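L-threonine-O-3-phosphate decarboxylase (Porphyromonas gingivalis, PDB 3FKD) probably binds pyridoxal 5'-phosphate and uses it to decarboxylate L-threonine O-3-phosphate, within an aminotransferase class I and II fold. Local coordinates at residues H46-D51 and V228-I233; V170-E175 and R251-N256; T278-R283 and I320-P325. All coordinates share one frame; numbering follows the deposited sequence.

Interaction 1 of 3, residues H46-D51 and V228-I233; sequences HYPEPD and VNALAI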
# COMPACT_ATOMS: atom_id res chain seq x y z
N HIS A 46 16.37 -1.80 -1.06
CA HIS A 46 16.30 -0.85 -2.17
C HIS A 46 14.86 -0.52 -2.55
O HIS A 46 13.95 -1.33 -2.43
CB HIS A 46 17.13 -1.35 -3.35
CG HIS A 46 18.47 -1.88 -2.94
ND1 HIS A 46 18.90 -3.16 -3.25
CD2 HIS A 46 19.45 -1.33 -2.18
CE1 HIS A 46 20.11 -3.35 -2.74
NE2 HIS A 46 20.46 -2.26 -2.08
N TYR A 47 14.66 0.72 -2.97
CA TYR A 47 13.38 1.11 -3.47
C TYR A 47 12.97 0.05 -4.49
O TYR A 47 13.82 -0.51 -5.15
CB TYR A 47 13.45 2.53 -4.05
CG TYR A 47 13.50 3.56 -2.93
CD1 TYR A 47 12.32 4.04 -2.36
CD2 TYR A 47 14.71 3.99 -2.42
CE1 TYR A 47 12.36 4.93 -1.34
CE2 TYR A 47 14.75 4.86 -1.38
CZ TYR A 47 13.57 5.35 -0.84
OH TYR A 47 13.61 6.28 0.19
N PRO A 48 11.67 -0.27 -4.58
CA PRO A 48 11.28 -1.05 -5.76
C PRO A 48 11.22 -0.13 -6.95
O PRO A 48 11.23 1.10 -6.79
CB PRO A 48 9.86 -1.51 -5.43
CG PRO A 48 9.43 -0.71 -4.24
CD PRO A 48 10.51 0.24 -3.83
N GLU A 49 11.15 -0.68 -8.15
CA GLU A 49 10.76 0.17 -9.26
C GLU A 49 9.54 0.97 -8.79
O GLU A 49 8.65 0.40 -8.19
CB GLU A 49 10.50 -0.64 -10.54
CG GLU A 49 11.69 -1.52 -10.93
CD GLU A 49 11.40 -2.44 -12.11
OE1 GLU A 49 10.41 -2.20 -12.83
OE2 GLU A 49 12.17 -3.42 -12.31
N PRO A 50 9.54 2.29 -9.01
CA PRO A 50 8.51 3.22 -8.55
C PRO A 50 7.21 2.82 -9.20
O PRO A 50 6.09 3.08 -8.77
CB PRO A 50 8.94 4.55 -9.18
CG PRO A 50 10.35 4.36 -9.61
CD PRO A 50 10.52 2.93 -9.90
N ASP A 51 7.45 2.16 -10.31
CA ASP A 51 6.49 1.79 -11.30
C ASP A 51 6.05 0.30 -11.22
O ASP A 51 5.10 -0.10 -11.88
CB ASP A 51 7.21 2.01 -12.64
CG ASP A 51 6.29 2.01 -13.78
OD1 ASP A 51 5.06 1.84 -13.53
OD2 ASP A 51 6.77 2.18 -14.92
N VAL A 228 3.83 -0.22 -4.64
CA VAL A 228 3.91 -1.69 -4.57
C VAL A 228 5.26 -2.13 -3.99
O VAL A 228 6.30 -1.90 -4.61
CB VAL A 228 3.70 -2.35 -5.97
CG1 VAL A 228 3.70 -3.83 -5.85
CG2 VAL A 228 2.38 -1.86 -6.59
N ASN A 229 5.22 -2.75 -2.82
CA ASN A 229 6.45 -3.08 -2.12
C ASN A 229 7.27 -4.20 -2.81
O ASN A 229 6.75 -4.98 -3.62
CB ASN A 229 6.17 -3.38 -0.64
CG ASN A 229 5.43 -4.71 -0.43
OD1 ASN A 229 6.06 -5.77 -0.46
ND2 ASN A 229 4.10 -4.65 -0.27
N ALA A 230 8.56 -4.25 -2.44
CA ALA A 230 9.60 -4.98 -3.17
C ALA A 230 9.47 -6.48 -3.11
O ALA A 230 9.63 -7.15 -4.12
CB ALA A 230 11.03 -4.57 -2.68
N LEU A 231 9.18 -6.99 -1.93
CA LEU A 231 9.00 -8.42 -1.73
C LEU A 231 7.78 -8.90 -2.48
O LEU A 231 7.80 -10.01 -2.99
CB LEU A 231 8.80 -8.74 -0.27
CG LEU A 231 10.05 -8.72 0.58
CD1 LEU A 231 9.61 -8.85 2.04
CD2 LEU A 231 11.09 -9.82 0.16
N ALA A 232 6.73 -8.08 -2.51
CA ALA A 232 5.51 -8.44 -3.24
C ALA A 232 5.80 -8.56 -4.72
O ALA A 232 5.29 -9.48 -5.38
CB ALA A 232 4.34 -7.45 -2.99
N ILE A 233 6.60 -7.64 -5.24
CA ILE A 233 6.95 -7.65 -6.66
C ILE A 233 7.66 -8.98 -6.96
O ILE A 233 7.43 -9.62 -7.98
CB ILE A 233 7.82 -6.39 -7.09
CG1 ILE A 233 6.91 -5.21 -7.49
CG2 ILE A 233 8.67 -6.70 -8.27
CD1 ILE A 233 7.45 -3.81 -7.14
O HOH W 1 6.46 0.02 -6.50
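The capped N-terminus of helix 230-241, where the two subunits meet, receives Pro48 from the loop ahead of helix 53-62. The proline ring presents its CB-CG edge to the helix start. Its CG comes within 3.4 Å of Val228 O, just before the first turn. Its CB faces two apolar groups on that turn, lying 4.3 Å from Ala230 CB and 3.7 Å from Ile233 CD1. In Ile233, CG1 lies beside the backbone N (chi1 -88°), with CG2 on the anti side, and CD1 extends toward the proline. The polar link is indirect: one water donates to both Glu49 O (2.8 Å) and Val228 O (2.7 Å), tying the loop to the residue before the N-cap. The CB of Asn229 points away from the loop. Its OD1 accepts from Ala232 N at 3.2 Å, with the donor above the carbonyl plane, while its ND2 is bonded to Leu204 O, so both ends of the amide are held. Across the dimer, Pro48 packs on Arg205 of the second subunit, and Asn229 and Leu231 meet their own counterparts there. What results is an Asn N-cap with a buried proline packed against the first helical turn, built into a subunit interface.

Interaction 2 of 3, residues V170-E175 and R251-N256; sequences VSFTTE and RKWQRN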
# COMPACT_ATOMS: atom_id res chain seq x y z
N VAL A 170 -11.27 -15.85 -9.99
CA VAL A 170 -11.42 -16.38 -11.32
C VAL A 170 -10.86 -17.79 -11.40
O VAL A 170 -11.28 -18.57 -12.22
CB VAL A 170 -10.76 -15.49 -12.37
CG1 VAL A 170 -9.36 -15.97 -12.68
CG2 VAL A 170 -11.60 -15.46 -13.62
N SER A 171 -9.93 -18.14 -10.52
CA SER A 171 -9.41 -19.50 -10.52
C SER A 171 -10.12 -20.50 -9.53
O SER A 171 -9.79 -21.70 -9.48
CB SER A 171 -7.87 -19.48 -10.37
OG SER A 171 -7.51 -19.61 -9.01
N PHE A 172 -11.09 -20.00 -8.77
CA PHE A 172 -11.90 -20.82 -7.85
C PHE A 172 -13.09 -21.46 -8.59
O PHE A 172 -14.08 -21.77 -7.99
CB PHE A 172 -12.46 -19.97 -6.69
CG PHE A 172 -11.42 -19.48 -5.70
CD1 PHE A 172 -11.75 -19.34 -4.37
CD2 PHE A 172 -10.13 -19.16 -6.11
CE1 PHE A 172 -10.83 -18.88 -3.45
CE2 PHE A 172 -9.19 -18.71 -5.20
CZ PHE A 172 -9.53 -18.57 -3.88
N THR A 173 -12.98 -21.59 -9.90
CA THR A 173 -14.00 -22.18 -10.73
C THR A 173 -13.39 -22.90 -11.95
O THR A 173 -12.35 -22.48 -12.51
CB THR A 173 -15.01 -21.16 -11.27
OG1 THR A 173 -16.03 -21.85 -12.00
CG2 THR A 173 -14.34 -20.17 -12.23
N THR A 174 -14.10 -23.96 -12.34
CA THR A 174 -13.83 -24.86 -13.47
C THR A 174 -14.36 -24.29 -14.77
O THR A 174 -13.94 -24.68 -15.85
CB THR A 174 -14.62 -26.16 -13.22
OG1 THR A 174 -13.97 -26.94 -12.21
CG2 THR A 174 -14.79 -26.98 -14.50
N GLU A 175 -15.33 -23.38 -14.66
CA GLU A 175 -16.08 -22.90 -15.81
C GLU A 175 -15.30 -21.87 -16.62
O GLU A 175 -14.16 -21.51 -16.27
CB GLU A 175 -17.41 -22.30 -15.35
CG GLU A 175 -18.19 -23.21 -14.37
CD GLU A 175 -19.37 -23.93 -15.02
OE1 GLU A 175 -19.14 -24.75 -15.94
OE2 GLU A 175 -20.52 -23.69 -14.59
N ARG A 251 -10.76 -28.87 -8.92
CA ARG A 251 -11.75 -29.95 -8.98
C ARG A 251 -11.85 -30.62 -7.63
O ARG A 251 -12.94 -30.79 -7.08
CB ARG A 251 -11.43 -30.99 -10.04
CG ARG A 251 -11.59 -30.46 -11.42
CD ARG A 251 -12.11 -31.50 -12.39
NE ARG A 251 -12.89 -30.85 -13.45
CZ ARG A 251 -12.38 -30.00 -14.35
NH1 ARG A 251 -11.07 -29.70 -14.33
NH2 ARG A 251 -13.18 -29.45 -15.25
N LYS A 252 -10.71 -30.95 -7.07
CA LYS A 252 -10.70 -31.59 -5.78
C LYS A 252 -11.31 -30.70 -4.66
O LYS A 252 -12.04 -31.17 -3.78
CB LYS A 252 -9.28 -32.10 -5.52
CG LYS A 252 -8.90 -32.30 -4.10
CD LYS A 252 -8.21 -31.04 -3.54
CE LYS A 252 -7.40 -31.44 -2.33
NZ LYS A 252 -6.85 -32.86 -2.53
N TRP A 253 -11.04 -29.40 -4.69
CA TRP A 253 -11.66 -28.49 -3.73
C TRP A 253 -13.19 -28.37 -3.90
O TRP A 253 -13.94 -28.36 -2.93
CB TRP A 253 -11.03 -27.11 -3.90
CG TRP A 253 -11.14 -26.22 -2.69
CD1 TRP A 253 -11.50 -26.58 -1.41
CD2 TRP A 253 -10.83 -24.82 -2.65
NE1 TRP A 253 -11.46 -25.48 -0.59
CE2 TRP A 253 -11.02 -24.39 -1.31
CE3 TRP A 253 -10.38 -23.89 -3.60
CZ2 TRP A 253 -10.79 -23.07 -0.92
CZ3 TRP A 253 -10.17 -22.58 -3.21
CH2 TRP A 253 -10.38 -22.18 -1.87
N GLN A 254 -13.62 -28.25 -5.14
CA GLN A 254 -15.00 -28.08 -5.55
C GLN A 254 -15.77 -29.31 -5.10
O GLN A 254 -16.86 -29.23 -4.56
CB GLN A 254 -15.00 -27.97 -7.07
CG GLN A 254 -16.09 -27.23 -7.76
CD GLN A 254 -15.62 -26.75 -9.16
OE1 GLN A 254 -15.72 -25.55 -9.52
NE2 GLN A 254 -15.07 -27.70 -9.93
N ARG A 255 -15.17 -30.48 -5.30
CA ARG A 255 -15.80 -31.72 -4.98
C ARG A 255 -15.85 -32.00 -3.46
O ARG A 255 -16.84 -32.52 -2.97
CB ARG A 255 -15.21 -32.85 -5.87
CG ARG A 255 -14.82 -34.13 -5.22
CD ARG A 255 -14.27 -35.09 -6.26
NE ARG A 255 -12.79 -35.14 -6.32
CZ ARG A 255 -12.01 -35.65 -5.36
NH1 ARG A 255 -12.54 -36.13 -4.23
NH2 ARG A 255 -10.68 -35.68 -5.52
N ASN A 256 -14.83 -31.63 -2.71
CA ASN A 256 -14.96 -31.64 -1.26
C ASN A 256 -16.05 -30.69 -0.77
O ASN A 256 -16.57 -30.82 0.33
CB ASN A 256 -13.65 -31.24 -0.61
CG ASN A 256 -12.57 -32.22 -0.87
OD1 ASN A 256 -12.82 -33.42 -1.00
ND2 ASN A 256 -11.33 -31.74 -0.96
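Thr174 OG1 accepts a short, nearly straight hydrogen bond from Gln254 NE2, 2.6 Å long and 172° at the hydrogen. The hydroxyl lies almost in the amide plane of the glutamine, so the N-H is well aimed. Gln254 gets there by holding CG anti to its backbone N (chi1 -153°) and running extended beyond it, reaching from the helix across to the threonine at about a right angle. The same OG1 also sits over one face of the Arg251 guanidinium, 3.9 Å above the plane and displaced toward its rim. Thr174 is the middle residue of an ST turn: Thr173 OG1 accepts from Glu175 N at 3.1 Å. This loop follows strand 162-166 of the seven-stranded sheet, and helix 250-266 leads toward the smaller, five-stranded sheet, a two-part layout consistent with fold-type I pyridoxal phosphate enzymes. Earlier in both segments, Phe172 and Trp253 meet obliquely, the phenyl and indole six-membered rings having centroids 5.1 Å apart and planes at 58°. Trp253 CZ3 lies above one face of the phenyl ring, toward its rim, and Phe172 CE1 approaches Trp253 CH2 to 3.7 Å. Tyr169 meets Phe172 edge-to-face, while Trp253 NE1 is hydrogen-bonded to Thr322 O.

Interaction 3 of 3, residues T278-R283 and I320-P325; sequences TFFLLR and ITTQRP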
# COMPACT_ATOMS: atom_id res chain seq x y z
N THR A 278 -15.93 -22.60 -3.98
CA THR A 278 -15.53 -23.37 -2.81
C THR A 278 -15.80 -22.73 -1.43
O THR A 278 -15.47 -23.29 -0.39
CB THR A 278 -14.07 -23.73 -2.89
OG1 THR A 278 -13.34 -22.52 -3.03
CG2 THR A 278 -13.80 -24.54 -4.13
N PHE A 279 -16.40 -21.55 -1.44
CA PHE A 279 -16.99 -21.03 -0.21
C PHE A 279 -18.48 -20.75 -0.47
O PHE A 279 -18.91 -20.70 -1.62
CB PHE A 279 -16.27 -19.75 0.23
CG PHE A 279 -16.19 -18.72 -0.84
CD1 PHE A 279 -17.23 -17.85 -1.04
CD2 PHE A 279 -15.06 -18.63 -1.66
CE1 PHE A 279 -17.17 -16.91 -2.05
CE2 PHE A 279 -14.98 -17.69 -2.66
CZ PHE A 279 -16.01 -16.83 -2.86
N PHE A 280 -19.25 -20.54 0.59
CA PHE A 280 -20.72 -20.47 0.49
C PHE A 280 -21.35 -19.85 1.74
O PHE A 280 -20.75 -19.84 2.81
CB PHE A 280 -21.32 -21.91 0.25
CG PHE A 280 -20.85 -22.92 1.25
CD1 PHE A 280 -21.45 -23.01 2.49
CD2 PHE A 280 -19.74 -23.71 0.98
CE1 PHE A 280 -20.99 -23.90 3.43
CE2 PHE A 280 -19.27 -24.59 1.92
CZ PHE A 280 -19.92 -24.70 3.15
N LEU A 281 -22.56 -19.35 1.61
CA LEU A 281 -23.35 -18.90 2.76
C LEU A 281 -24.16 -20.08 3.41
O LEU A 281 -24.76 -20.92 2.73
CB LEU A 281 -24.29 -17.77 2.27
CG LEU A 281 -24.05 -16.27 2.44
CD1 LEU A 281 -22.68 -15.81 2.88
CD2 LEU A 281 -24.46 -15.54 1.18
N LEU A 282 -24.14 -20.18 4.73
CA LEU A 282 -25.19 -20.94 5.38
C LEU A 282 -26.07 -20.09 6.34
O LEU A 282 -25.60 -19.15 7.00
CB LEU A 282 -24.67 -22.23 6.02
CG LEU A 282 -24.17 -22.40 7.45
CD1 LEU A 282 -25.08 -21.73 8.52
CD2 LEU A 282 -24.04 -23.90 7.70
N ARG A 283 -27.35 -20.43 6.37
CA ARG A 283 -28.34 -19.75 7.21
C ARG A 283 -28.73 -20.59 8.41
O ARG A 283 -29.10 -21.76 8.26
CB ARG A 283 -29.60 -19.44 6.41
CG ARG A 283 -30.34 -18.21 6.85
CD ARG A 283 -31.69 -18.15 6.18
NE ARG A 283 -32.06 -16.77 5.88
CZ ARG A 283 -33.02 -16.10 6.51
NH1 ARG A 283 -33.27 -14.84 6.20
NH2 ARG A 283 -33.71 -16.71 7.47
N ILE A 320 -18.84 -19.77 4.97
CA ILE A 320 -17.95 -20.89 5.23
C ILE A 320 -17.13 -21.33 4.00
O ILE A 320 -17.71 -21.60 2.94
CB ILE A 320 -18.73 -22.13 5.67
CG1 ILE A 320 -19.78 -21.80 6.74
CG2 ILE A 320 -17.78 -23.26 6.10
CD1 ILE A 320 -19.33 -22.03 8.13
N THR A 321 -15.79 -21.41 4.13
CA THR A 321 -14.94 -22.00 3.11
C THR A 321 -14.55 -23.45 3.41
O THR A 321 -13.96 -23.74 4.44
CB THR A 321 -13.62 -21.22 2.92
OG1 THR A 321 -13.91 -19.83 2.82
CG2 THR A 321 -12.86 -21.70 1.65
N THR A 322 -14.86 -24.34 2.47
CA THR A 322 -14.41 -25.73 2.52
C THR A 322 -12.91 -25.89 2.85
O THR A 322 -12.06 -25.45 2.11
CB THR A 322 -14.70 -26.40 1.18
OG1 THR A 322 -16.09 -26.23 0.89
CG2 THR A 322 -14.25 -27.91 1.14
N GLN A 323 -12.64 -26.54 3.97
CA GLN A 323 -11.30 -26.88 4.41
C GLN A 323 -11.02 -28.35 4.03
O GLN A 323 -11.57 -28.84 3.07
CB GLN A 323 -11.16 -26.60 5.90
CG GLN A 323 -11.35 -25.10 6.26
CD GLN A 323 -10.46 -24.15 5.37
OE1 GLN A 323 -9.24 -24.30 5.32
NE2 GLN A 323 -11.09 -23.23 4.65
N ARG A 324 -10.15 -29.05 4.74
CA ARG A 324 -9.95 -30.48 4.39
C ARG A 324 -11.15 -31.41 4.77
O ARG A 324 -11.94 -31.08 5.65
CB ARG A 324 -8.66 -31.00 5.01
CG ARG A 324 -7.41 -30.37 4.44
CD ARG A 324 -6.21 -30.72 5.32
NE ARG A 324 -5.03 -29.94 4.96
CZ ARG A 324 -3.85 -30.02 5.59
NH1 ARG A 324 -2.84 -29.26 5.19
NH2 ARG A 324 -3.69 -30.84 6.63
N PRO A 325 -11.27 -32.58 4.13
CA PRO A 325 -12.41 -33.45 4.48
C PRO A 325 -12.46 -33.79 5.96
O PRO A 325 -13.47 -33.48 6.61
CB PRO A 325 -12.17 -34.70 3.64
CG PRO A 325 -11.45 -34.21 2.46
CD PRO A 325 -10.51 -33.12 2.99
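Ile320 and Phe280, which bury the most surface here, form an antiparallel hydrogen-bonded pair and also pack through their side chains. Ile320 N donates to Phe280 O at 2.9 Å with an almost straight N-H (176°). The return bond, from Phe280 N to Ile320 O, is 3.0 Å long and more bent, its donor tilted from the carbonyl plane. Ile320 O also lies 3.4 Å above the plane of the Phe280 ring, over the centre of one face. The phenyl group is placed there because CG sits between the backbone N and the carbonyl carbon (chi1 52°), folding the ring back over the neighbouring strand. Its CE1 then rests 3.6 Å from Ile320 CB, while Thr322 OG1 lies in the ring plane at the edge, near CE2.

Thr278 is the third large contributor. Its carbonyl O accepts from Thr322 N at 3.1 Å, nearly along the C=O axis, and so carries the pairing one step past the end of strand 317-321. Between these bonds, Phe279 and Thr321 form a non-hydrogen-bonded pair with their CA atoms 4.0 Å apart. Thr322 OG1 finds its main partner in Thr257 OG1. Strand 279-284 thus runs between strands 317-321 and 270-272, with Phe280 touching Val272, Ile320 packed on Phe331 of helix 325-339, and Thr278 against Trp253 of helix 250-266.

Overall arrangement
Interactions 2 and 3 are neighbours, their centres 12 Å apart, whereas interaction 1 stands about 32 and 35 Å from them, on the opposite side of the chain's centre from interaction 3. Trp253 joins the nearby pair: its CZ2 packs on Thr321 CG2, so helix 250-266 touches both the loop after strand 162-166 and the five-stranded sheet of interaction 3. Along the chain, interactions 1 and 2 cross, and helices 230-241 and 250-266, one from each, follow in succession; interaction 3 comes after both. Together they sample the subunit interface, the junction between the parts carrying the two sheets and the interior of the smaller sheet, a spread consistent with a dimeric aminotransferase fold.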